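Local coordinates for protein phosphoserine aminotransferase (Bacillus alcalophilus, PDB 1W23) that catalyses the reversible, pyridoxal phosphate-dependent transamination between phosphoserine and 2-oxoglutarate in the second step of serine biosynthesis from 3-phosphoglycerate, at residues P221-Y226 / L235-P240; R58-I63 / N249-I254; Q311-A316 / G323-R328. All coordinates share one frame; numbering follows the deposited sequence.

Contact 1: P221-Y226 / L235-P240; sequences PTMLQY and LYNTPP. With PLP (pyridoxal-5'-phosphate), chain R.
Met223 reaches Tyr236 and Asn237 with the outer half of its side chain. CB leaves its backbone at a slant, and CB and CG serve to carry the chain across, CG lying anti to the carbonyl carbon (chi1 -84°). Bends at both following torsions then fold the end over toward 235-240. SD arrives near the plane of the Tyr236 ring, at its edge: it is 3.7 Å from Tyr236 CD2 and 74° off the ring normal, a Met-aromatic contact. Beyond it, the methyl CE rests against the amide of Asn237, 3.6 Å from Asn237 OD1 and almost as near ND2. That amide is part of the cofactor site. Asn237 ND2 donates to PLP O2P at 3.0 Å, nearly straight at 167°, and has a weak second bond to Gly74 O of the second subunit. Thr238 holds another phosphate oxygen twice, through Thr238 N to PLP O1P at 2.9 Å and Thr238 OG1 to the same O1P at 2.7 Å. Ser77, Ala76, Thr152 and Gln195 of the second subunit also bond this cofactor, so its site is shared across the dimer interface, as in fold-type I aminotransferases. At the other end of the tyrosine, Thr222 CG2 approaches obliquely and lies 3.5 Å from Tyr236 OH. Placing CG2 anti to its own backbone N leaves Thr222 OG1 beside that N, and OG1 is hydrogen-bonded to Glu109 of the second subunit.

Contact 2: R58-I63 / N249-I254; sequences RELLQI and NVLDWI
Ile254 N donates to Val250 O at 3.0 Å, a regular helical bond on the helix whose Ile254 and Leu251 side chains receive Leu60. The meeting itself is apolar and rests on the two branches of Leu60. CD1 goes to Leu251, 4.0 Å from Leu251 CD2 and 3.7 Å from the backbone Leu251 O, so it lies against the main chain as well as the side chain. CD2 takes the other partner, Ile254 CG2, more loosely at 4.3 Å. With CG anti to the carbonyl carbon (chi1 -73°), the Leu60 branches are spread over two residues that are three apart in the sequence. A Schellman motif ends helix 44-61: Ile63 N bonds Arg58 O at 3.0 Å, Gln62 N makes a weak bond to Glu59 O, and Gln62 has positive phi. A Glu59-Lys255 salt bridge also ties the two helices. Leu251 packs in addition on Leu56 and Leu57, one turn earlier on helix 44-61. Around this, helix 16-24 lies against Asn249 and Val250 of helix 241-256, while Leu61 and Ile63 turn to Ile207 of strand 204-209 in the central sheet.

Contact 3: Q311-A316 / G323-R328; sequences QFLAKA and GLNGHR
Leu313, Leu324 and Asn325 bury most of the surface here, and Leu313 is the residue that meets both others. Its CD2 methyl points at the main chain of 323-328, lying 3.6 Å from Leu324 O and 3.8 Å from Leu324 CB. The amide oxygen of the next residue, Asn325 OD1, lies against the flank of the leucine, about equally near its CB, CG and both methyls, with Leu313 CD2 nearest at 3.6 Å. For its polar bonding, OD1 turns to a water that donates to it at 3.0 Å and also to Leu313 O at 2.9 Å, so one water bridges a helix carbonyl to the loop amide. Asn325 CG lies anti to its carbonyl carbon (chi1 -71°), which swings the amide end nearer the helix than its CB bond alone would suggest. In topology this is a helix packing on the loop that follows the short strand 321-322: helix 306-318 leads through that strand into 323-328, where Leu324 and Gly326 form backbone hydrogen bonds with Arg334 of strand 333-336 and with Gly332 just before it. Reducing Leu313 to an alanine would probably open a gap beside Leu324 and leave the Asn325 amide oxygen with only the CB of its apolar cover from this residue. Leu324 sends its own CD1 to the small Ala316, whose CB is 3.8 Å away. Behind them, Leu313 rests on Cys333 and Leu324 on Ala335, both of strand 333-336, while Ala316 is backed by Leu352 of helix 343-359.

In the fold
Helix 44-61 brings in 58-63 early, and the chain then runs through the strands of the central sheet before helix 241-256 returns to helix 44-61 and closes contact 2, a loop of 185 residues. Contact 1 is nested inside that loop: 221-226 and 235-240 are the two ends of a short excursion round helix 226-231. Pro240 stands at the N-cap position of the very helix that carries 249-254, yet the two contacts stay about 11 Å apart at their nearest atoms. Contact 3 follows in series, joining helix 306-318 to the loop before strand 333-336. Its centre lies about 39 Å from that of contact 1, across the chain's centre, although both reach the second subunit.

Contact 1: P221-Y226 / L235-P240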
# COMPACT_ATOMS: atom_id res chain seq x y z
N PRO A 221 -4.54 -9.98 -15.50
CA PRO A 221 -5.20 -10.21 -14.22
C PRO A 221 -6.05 -9.01 -13.80
O PRO A 221 -5.69 -7.84 -14.03
CB PRO A 221 -4.05 -10.36 -13.28
CG PRO A 221 -3.02 -11.04 -14.15
CD PRO A 221 -3.12 -10.28 -15.46
N THR A 222 -7.15 -9.29 -13.08
CA THR A 222 -8.10 -8.27 -12.68
C THR A 222 -7.45 -7.06 -12.01
O THR A 222 -7.73 -5.89 -12.35
CB THR A 222 -9.14 -8.93 -11.72
OG1 THR A 222 -9.71 -10.08 -12.34
CG2 THR A 222 -10.24 -7.92 -11.48
N MET A 223 -6.60 -7.32 -11.03
CA MET A 223 -5.99 -6.23 -10.24
C MET A 223 -5.04 -5.41 -11.09
O MET A 223 -4.72 -4.28 -10.68
CB MET A 223 -5.23 -6.78 -9.02
CG MET A 223 -6.08 -7.06 -7.78
SD MET A 223 -6.76 -5.55 -7.04
CE MET A 223 -5.30 -4.79 -6.35
N LEU A 224 -4.56 -5.92 -12.22
CA LEU A 224 -3.56 -5.27 -13.06
C LEU A 224 -4.16 -4.54 -14.25
O LEU A 224 -3.38 -3.96 -15.03
CB LEU A 224 -2.46 -6.24 -13.48
CG LEU A 224 -1.60 -6.73 -12.28
CD1 LEU A 224 -0.85 -7.99 -12.62
CD2 LEU A 224 -0.66 -5.60 -11.87
N GLN A 225 -5.46 -4.54 -14.39
CA GLN A 225 -6.19 -3.74 -15.42
C GLN A 225 -6.49 -2.36 -14.92
O GLN A 225 -7.13 -2.24 -13.88
CB GLN A 225 -7.51 -4.43 -15.83
CG GLN A 225 -7.31 -5.78 -16.42
CD GLN A 225 -8.47 -6.28 -17.17
OE1 GLN A 225 -9.43 -5.55 -17.39
NE2 GLN A 225 -8.32 -7.52 -17.55
N TYR A 226 -6.10 -1.32 -15.66
CA TYR A 226 -6.60 0.01 -15.26
C TYR A 226 -8.14 0.05 -15.25
O TYR A 226 -8.72 0.72 -14.39
CB TYR A 226 -6.06 1.15 -16.12
CG TYR A 226 -4.58 1.33 -15.93
CD1 TYR A 226 -3.67 0.90 -16.86
CD2 TYR A 226 -4.07 1.93 -14.78
CE1 TYR A 226 -2.31 1.06 -16.68
CE2 TYR A 226 -2.70 2.06 -14.58
CZ TYR A 226 -1.81 1.63 -15.54
OH TYR A 226 -0.47 1.74 -15.39
N LEU A 235 -11.82 1.50 -5.60
CA LEU A 235 -12.36 0.76 -4.47
C LEU A 235 -12.67 -0.68 -4.83
O LEU A 235 -13.54 -1.32 -4.24
CB LEU A 235 -13.63 1.48 -3.93
CG LEU A 235 -13.33 2.92 -3.44
CD1 LEU A 235 -14.65 3.69 -3.35
CD2 LEU A 235 -12.55 2.96 -2.15
N TYR A 236 -11.97 -1.23 -5.82
CA TYR A 236 -12.17 -2.61 -6.21
C TYR A 236 -11.88 -3.54 -5.04
O TYR A 236 -12.63 -4.46 -4.73
CB TYR A 236 -11.29 -2.97 -7.43
CG TYR A 236 -11.42 -4.46 -7.70
CD1 TYR A 236 -12.60 -4.98 -8.32
CD2 TYR A 236 -10.45 -5.36 -7.35
CE1 TYR A 236 -12.69 -6.34 -8.56
CE2 TYR A 236 -10.56 -6.74 -7.56
CZ TYR A 236 -11.69 -7.22 -8.16
OH TYR A 236 -11.88 -8.55 -8.42
N ASN A 237 -10.74 -3.33 -4.40
CA ASN A 237 -10.39 -4.02 -3.17
C ASN A 237 -10.12 -2.96 -2.11
O ASN A 237 -10.35 -1.76 -2.31
CB ASN A 237 -9.24 -5.03 -3.32
CG ASN A 237 -7.88 -4.40 -3.51
OD1 ASN A 237 -7.77 -3.34 -4.12
ND2 ASN A 237 -6.84 -5.08 -3.02
N THR A 238 -9.63 -3.37 -0.95
CA THR A 238 -9.51 -2.43 0.17
C THR A 238 -8.42 -1.43 -0.12
O THR A 238 -7.26 -1.83 -0.30
CB THR A 238 -9.22 -3.17 1.47
OG1 THR A 238 -10.15 -4.24 1.66
CG2 THR A 238 -9.37 -2.19 2.63
N PRO A 239 -8.69 -0.13 -0.14
CA PRO A 239 -7.63 0.86 -0.44
C PRO A 239 -6.74 1.10 0.77
O PRO A 239 -7.11 0.74 1.89
CB PRO A 239 -8.41 2.10 -0.81
CG PRO A 239 -9.70 1.97 -0.04
CD PRO A 239 -10.00 0.51 0.04
N PRO A 240 -5.62 1.75 0.56
CA PRO A 240 -4.72 2.20 1.65
C PRO A 240 -5.33 3.47 2.28
O PRO A 240 -4.98 4.59 1.93
CB PRO A 240 -3.40 2.42 0.93
CG PRO A 240 -3.80 2.87 -0.45
CD PRO A 240 -5.03 2.05 -0.77
N1 PLP R . -9.57 -12.76 1.36
C2 PLP R . -10.31 -12.74 2.52
C2A PLP R . -10.49 -14.06 3.22
C3 PLP R . -10.85 -11.53 2.97
O3 PLP R . -11.53 -11.52 4.09
C4 PLP R . -10.55 -10.36 2.26
C4A PLP R . -11.04 -8.97 2.77
C5 PLP R . -9.84 -10.42 1.07
C6 PLP R . -9.34 -11.63 0.63
C5A PLP R . -9.59 -9.22 0.09
O4P PLP R . -8.51 -8.40 0.76
P PLP R . -8.04 -7.03 0.01
O1P PLP R . -9.24 -6.12 0.00
O2P PLP R . -7.63 -7.42 -1.37
O3P PLP R . -6.91 -6.58 0.88

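Contact 2: R58-I63 / N249-I254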
# COMPACT_ATOMS: atom_id res chain seq x y z
N ARG A 58 -7.78 17.52 -8.55
CA ARG A 58 -8.39 18.04 -9.76
C ARG A 58 -8.33 19.54 -9.83
O ARG A 58 -7.99 20.12 -10.85
CB ARG A 58 -9.82 17.56 -9.81
CG ARG A 58 -10.57 17.95 -11.02
CD ARG A 58 -11.90 17.17 -11.19
NE ARG A 58 -11.72 15.70 -11.23
CZ ARG A 58 -11.36 15.07 -12.37
NH1 ARG A 58 -11.14 15.61 -13.56
NH2 ARG A 58 -11.21 13.73 -12.36
N GLU A 59 -8.67 20.19 -8.71
CA GLU A 59 -8.61 21.66 -8.63
C GLU A 59 -7.16 22.13 -8.75
O GLU A 59 -6.87 23.10 -9.47
CB GLU A 59 -9.23 22.15 -7.30
CG GLU A 59 -9.17 23.61 -7.02
CD GLU A 59 -9.72 24.03 -5.65
OE1 GLU A 59 -10.12 23.16 -4.84
OE2 GLU A 59 -9.62 25.25 -5.46
N LEU A 60 -6.24 21.53 -8.00
CA LEU A 60 -4.90 22.03 -7.88
C LEU A 60 -4.14 21.89 -9.17
O LEU A 60 -3.34 22.80 -9.49
CB LEU A 60 -4.17 21.34 -6.73
CG LEU A 60 -4.62 21.74 -5.35
CD1 LEU A 60 -4.10 20.76 -4.30
CD2 LEU A 60 -4.15 23.16 -5.03
N LEU A 61 -4.32 20.81 -9.89
CA LEU A 61 -3.61 20.58 -11.16
C LEU A 61 -4.47 20.95 -12.37
O LEU A 61 -3.98 20.84 -13.49
CB LEU A 61 -3.12 19.15 -11.25
CG LEU A 61 -1.96 18.77 -10.37
CD1 LEU A 61 -1.74 17.27 -10.45
CD2 LEU A 61 -0.67 19.50 -10.78
N GLN A 62 -5.71 21.41 -12.14
CA GLN A 62 -6.61 21.70 -13.26
C GLN A 62 -6.75 20.50 -14.20
O GLN A 62 -6.53 20.57 -15.39
CB GLN A 62 -6.20 22.99 -14.00
CG GLN A 62 -6.30 24.22 -13.11
CD GLN A 62 -5.91 25.51 -13.81
OE1 GLN A 62 -4.92 26.17 -13.49
NE2 GLN A 62 -6.72 25.90 -14.78
N ILE A 63 -7.10 19.36 -13.60
CA ILE A 63 -7.27 18.12 -14.35
C ILE A 63 -8.58 18.14 -15.14
O ILE A 63 -9.63 18.37 -14.52
CB ILE A 63 -7.21 16.90 -13.41
CG1 ILE A 63 -5.90 16.88 -12.64
CG2 ILE A 63 -7.48 15.63 -14.19
CD1 ILE A 63 -5.78 15.76 -11.61
N ASN A 249 -4.92 15.40 3.43
CA ASN A 249 -4.42 16.45 4.32
C ASN A 249 -3.29 17.25 3.68
O ASN A 249 -3.26 18.51 3.84
CB ASN A 249 -3.94 15.86 5.64
CG ASN A 249 -5.04 15.37 6.54
OD1 ASN A 249 -6.23 15.35 6.19
ND2 ASN A 249 -4.62 15.04 7.78
N VAL A 250 -2.37 16.63 2.99
CA VAL A 250 -1.28 17.36 2.31
C VAL A 250 -1.82 18.25 1.23
O VAL A 250 -1.42 19.41 1.09
CB VAL A 250 -0.22 16.36 1.79
CG1 VAL A 250 0.79 17.11 0.91
CG2 VAL A 250 0.48 15.68 2.95
N LEU A 251 -2.77 17.74 0.43
CA LEU A 251 -3.35 18.55 -0.64
C LEU A 251 -4.09 19.77 -0.06
O LEU A 251 -4.06 20.86 -0.65
CB LEU A 251 -4.30 17.72 -1.50
CG LEU A 251 -3.67 16.55 -2.26
CD1 LEU A 251 -4.77 15.65 -2.81
CD2 LEU A 251 -2.81 17.08 -3.38
N ASP A 252 -4.76 19.62 1.06
CA ASP A 252 -5.42 20.77 1.72
C ASP A 252 -4.37 21.83 2.06
O ASP A 252 -4.64 23.03 1.89
CB ASP A 252 -6.17 20.35 2.97
CG ASP A 252 -7.65 20.09 2.83
OD1 ASP A 252 -8.28 20.78 2.00
OD2 ASP A 252 -8.15 19.23 3.57
N TRP A 253 -3.21 21.43 2.53
CA TRP A 253 -2.13 22.38 2.84
C TRP A 253 -1.62 23.04 1.58
O TRP A 253 -1.42 24.28 1.56
CB TRP A 253 -1.02 21.63 3.61
CG TRP A 253 0.21 22.42 3.75
CD1 TRP A 253 0.47 23.37 4.69
CD2 TRP A 253 1.38 22.34 2.93
NE1 TRP A 253 1.74 23.90 4.52
CE2 TRP A 253 2.32 23.27 3.43
CE3 TRP A 253 1.78 21.59 1.83
CZ2 TRP A 253 3.59 23.47 2.88
CZ3 TRP A 253 3.03 21.77 1.27
CH2 TRP A 253 3.91 22.71 1.80
N ILE A 254 -1.39 22.31 0.49
CA ILE A 254 -0.96 22.94 -0.75
C ILE A 254 -1.95 24.01 -1.16
O ILE A 254 -1.57 25.11 -1.58
CB ILE A 254 -0.72 21.90 -1.87
CG1 ILE A 254 0.38 20.89 -1.49
CG2 ILE A 254 -0.36 22.60 -3.17
CD1 ILE A 254 0.54 19.75 -2.50

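Contact 3: Q311-A316 / G323-R328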
# COMPACT_ATOMS: atom_id res chain seq x y z
N GLN A 311 33.83 13.70 4.60
CA GLN A 311 33.98 14.62 5.70
C GLN A 311 32.79 15.56 5.77
O GLN A 311 32.25 15.83 6.87
CB GLN A 311 35.29 15.38 5.57
CG GLN A 311 36.52 14.51 5.81
CD GLN A 311 37.79 15.18 5.27
OE1 GLN A 311 37.82 16.34 4.87
NE2 GLN A 311 38.84 14.36 5.29
N PHE A 312 32.36 16.08 4.62
CA PHE A 312 31.16 16.97 4.58
C PHE A 312 29.94 16.25 5.07
O PHE A 312 29.18 16.77 5.87
CB PHE A 312 31.01 17.48 3.13
CG PHE A 312 29.73 18.27 2.96
CD1 PHE A 312 29.59 19.55 3.44
CD2 PHE A 312 28.66 17.69 2.31
CE1 PHE A 312 28.38 20.24 3.29
CE2 PHE A 312 27.48 18.38 2.19
CZ PHE A 312 27.32 19.65 2.68
N LEU A 313 29.69 15.04 4.54
CA LEU A 313 28.47 14.31 4.91
C LEU A 313 28.49 13.94 6.39
O LEU A 313 27.46 13.96 7.08
CB LEU A 313 28.28 13.08 4.03
CG LEU A 313 27.88 13.41 2.58
CD1 LEU A 313 28.02 12.17 1.71
CD2 LEU A 313 26.47 14.00 2.53
N ALA A 314 29.68 13.64 6.95
CA ALA A 314 29.78 13.36 8.38
C ALA A 314 29.50 14.60 9.22
O ALA A 314 28.81 14.50 10.24
CB ALA A 314 31.16 12.77 8.73
N LYS A 315 29.97 15.74 8.78
CA LYS A 315 29.71 16.98 9.51
C LYS A 315 28.24 17.30 9.43
O LYS A 315 27.61 17.72 10.41
CB LYS A 315 30.56 18.11 8.91
CG LYS A 315 30.39 19.44 9.59
CD LYS A 315 30.91 19.38 11.00
CE LYS A 315 30.79 20.76 11.61
NZ LYS A 315 31.08 20.72 13.08
N ALA A 316 27.64 17.12 8.26
CA ALA A 316 26.21 17.39 8.09
C ALA A 316 25.41 16.52 9.06
O ALA A 316 24.50 16.99 9.75
CB ALA A 316 25.81 17.14 6.65
N GLY A 323 19.56 12.69 5.48
CA GLY A 323 19.28 12.30 4.11
C GLY A 323 20.14 12.80 3.00
O GLY A 323 19.83 12.57 1.84
N LEU A 324 21.23 13.52 3.33
CA LEU A 324 22.03 14.16 2.27
C LEU A 324 22.95 13.22 1.52
O LEU A 324 23.50 13.63 0.50
CB LEU A 324 22.87 15.27 2.89
CG LEU A 324 22.13 16.49 3.35
CD1 LEU A 324 23.11 17.49 4.01
CD2 LEU A 324 21.40 17.20 2.24
N ASN A 325 23.17 11.98 1.96
CA ASN A 325 24.02 11.11 1.19
C ASN A 325 23.41 10.84 -0.17
O ASN A 325 22.23 10.51 -0.26
CB ASN A 325 24.18 9.77 1.94
CG ASN A 325 25.02 9.84 3.20
OD1 ASN A 325 25.30 10.87 3.79
ND2 ASN A 325 25.51 8.71 3.69
N GLY A 326 24.22 10.92 -1.22
CA GLY A 326 23.71 10.60 -2.54
C GLY A 326 23.18 9.19 -2.63
O GLY A 326 23.48 8.30 -1.82
N HIS A 327 22.35 8.92 -3.66
CA HIS A 327 21.88 7.53 -3.87
C HIS A 327 23.07 6.64 -4.03
O HIS A 327 24.12 7.07 -4.61
CB HIS A 327 21.03 7.51 -5.16
CG HIS A 327 20.32 6.18 -5.35
ND1 HIS A 327 20.91 5.18 -6.09
CD2 HIS A 327 19.13 5.74 -4.85
CE1 HIS A 327 20.08 4.14 -6.06
NE2 HIS A 327 18.99 4.47 -5.33
N ARG A 328 22.97 5.42 -3.50
CA ARG A 328 24.03 4.49 -3.43
C ARG A 328 24.65 4.20 -4.79
O ARG A 328 25.83 3.89 -4.94
CB ARG A 328 23.51 3.16 -2.84
CG ARG A 328 22.66 2.43 -3.89
CD ARG A 328 21.77 1.36 -3.33
NE ARG A 328 20.70 0.82 -4.13
CZ ARG A 328 20.37 0.58 -5.38
NH1 ARG A 328 21.20 0.87 -6.39
NH2 ARG A 328 19.18 0.03 -5.67
O HOH W 1 25.06 12.94 5.91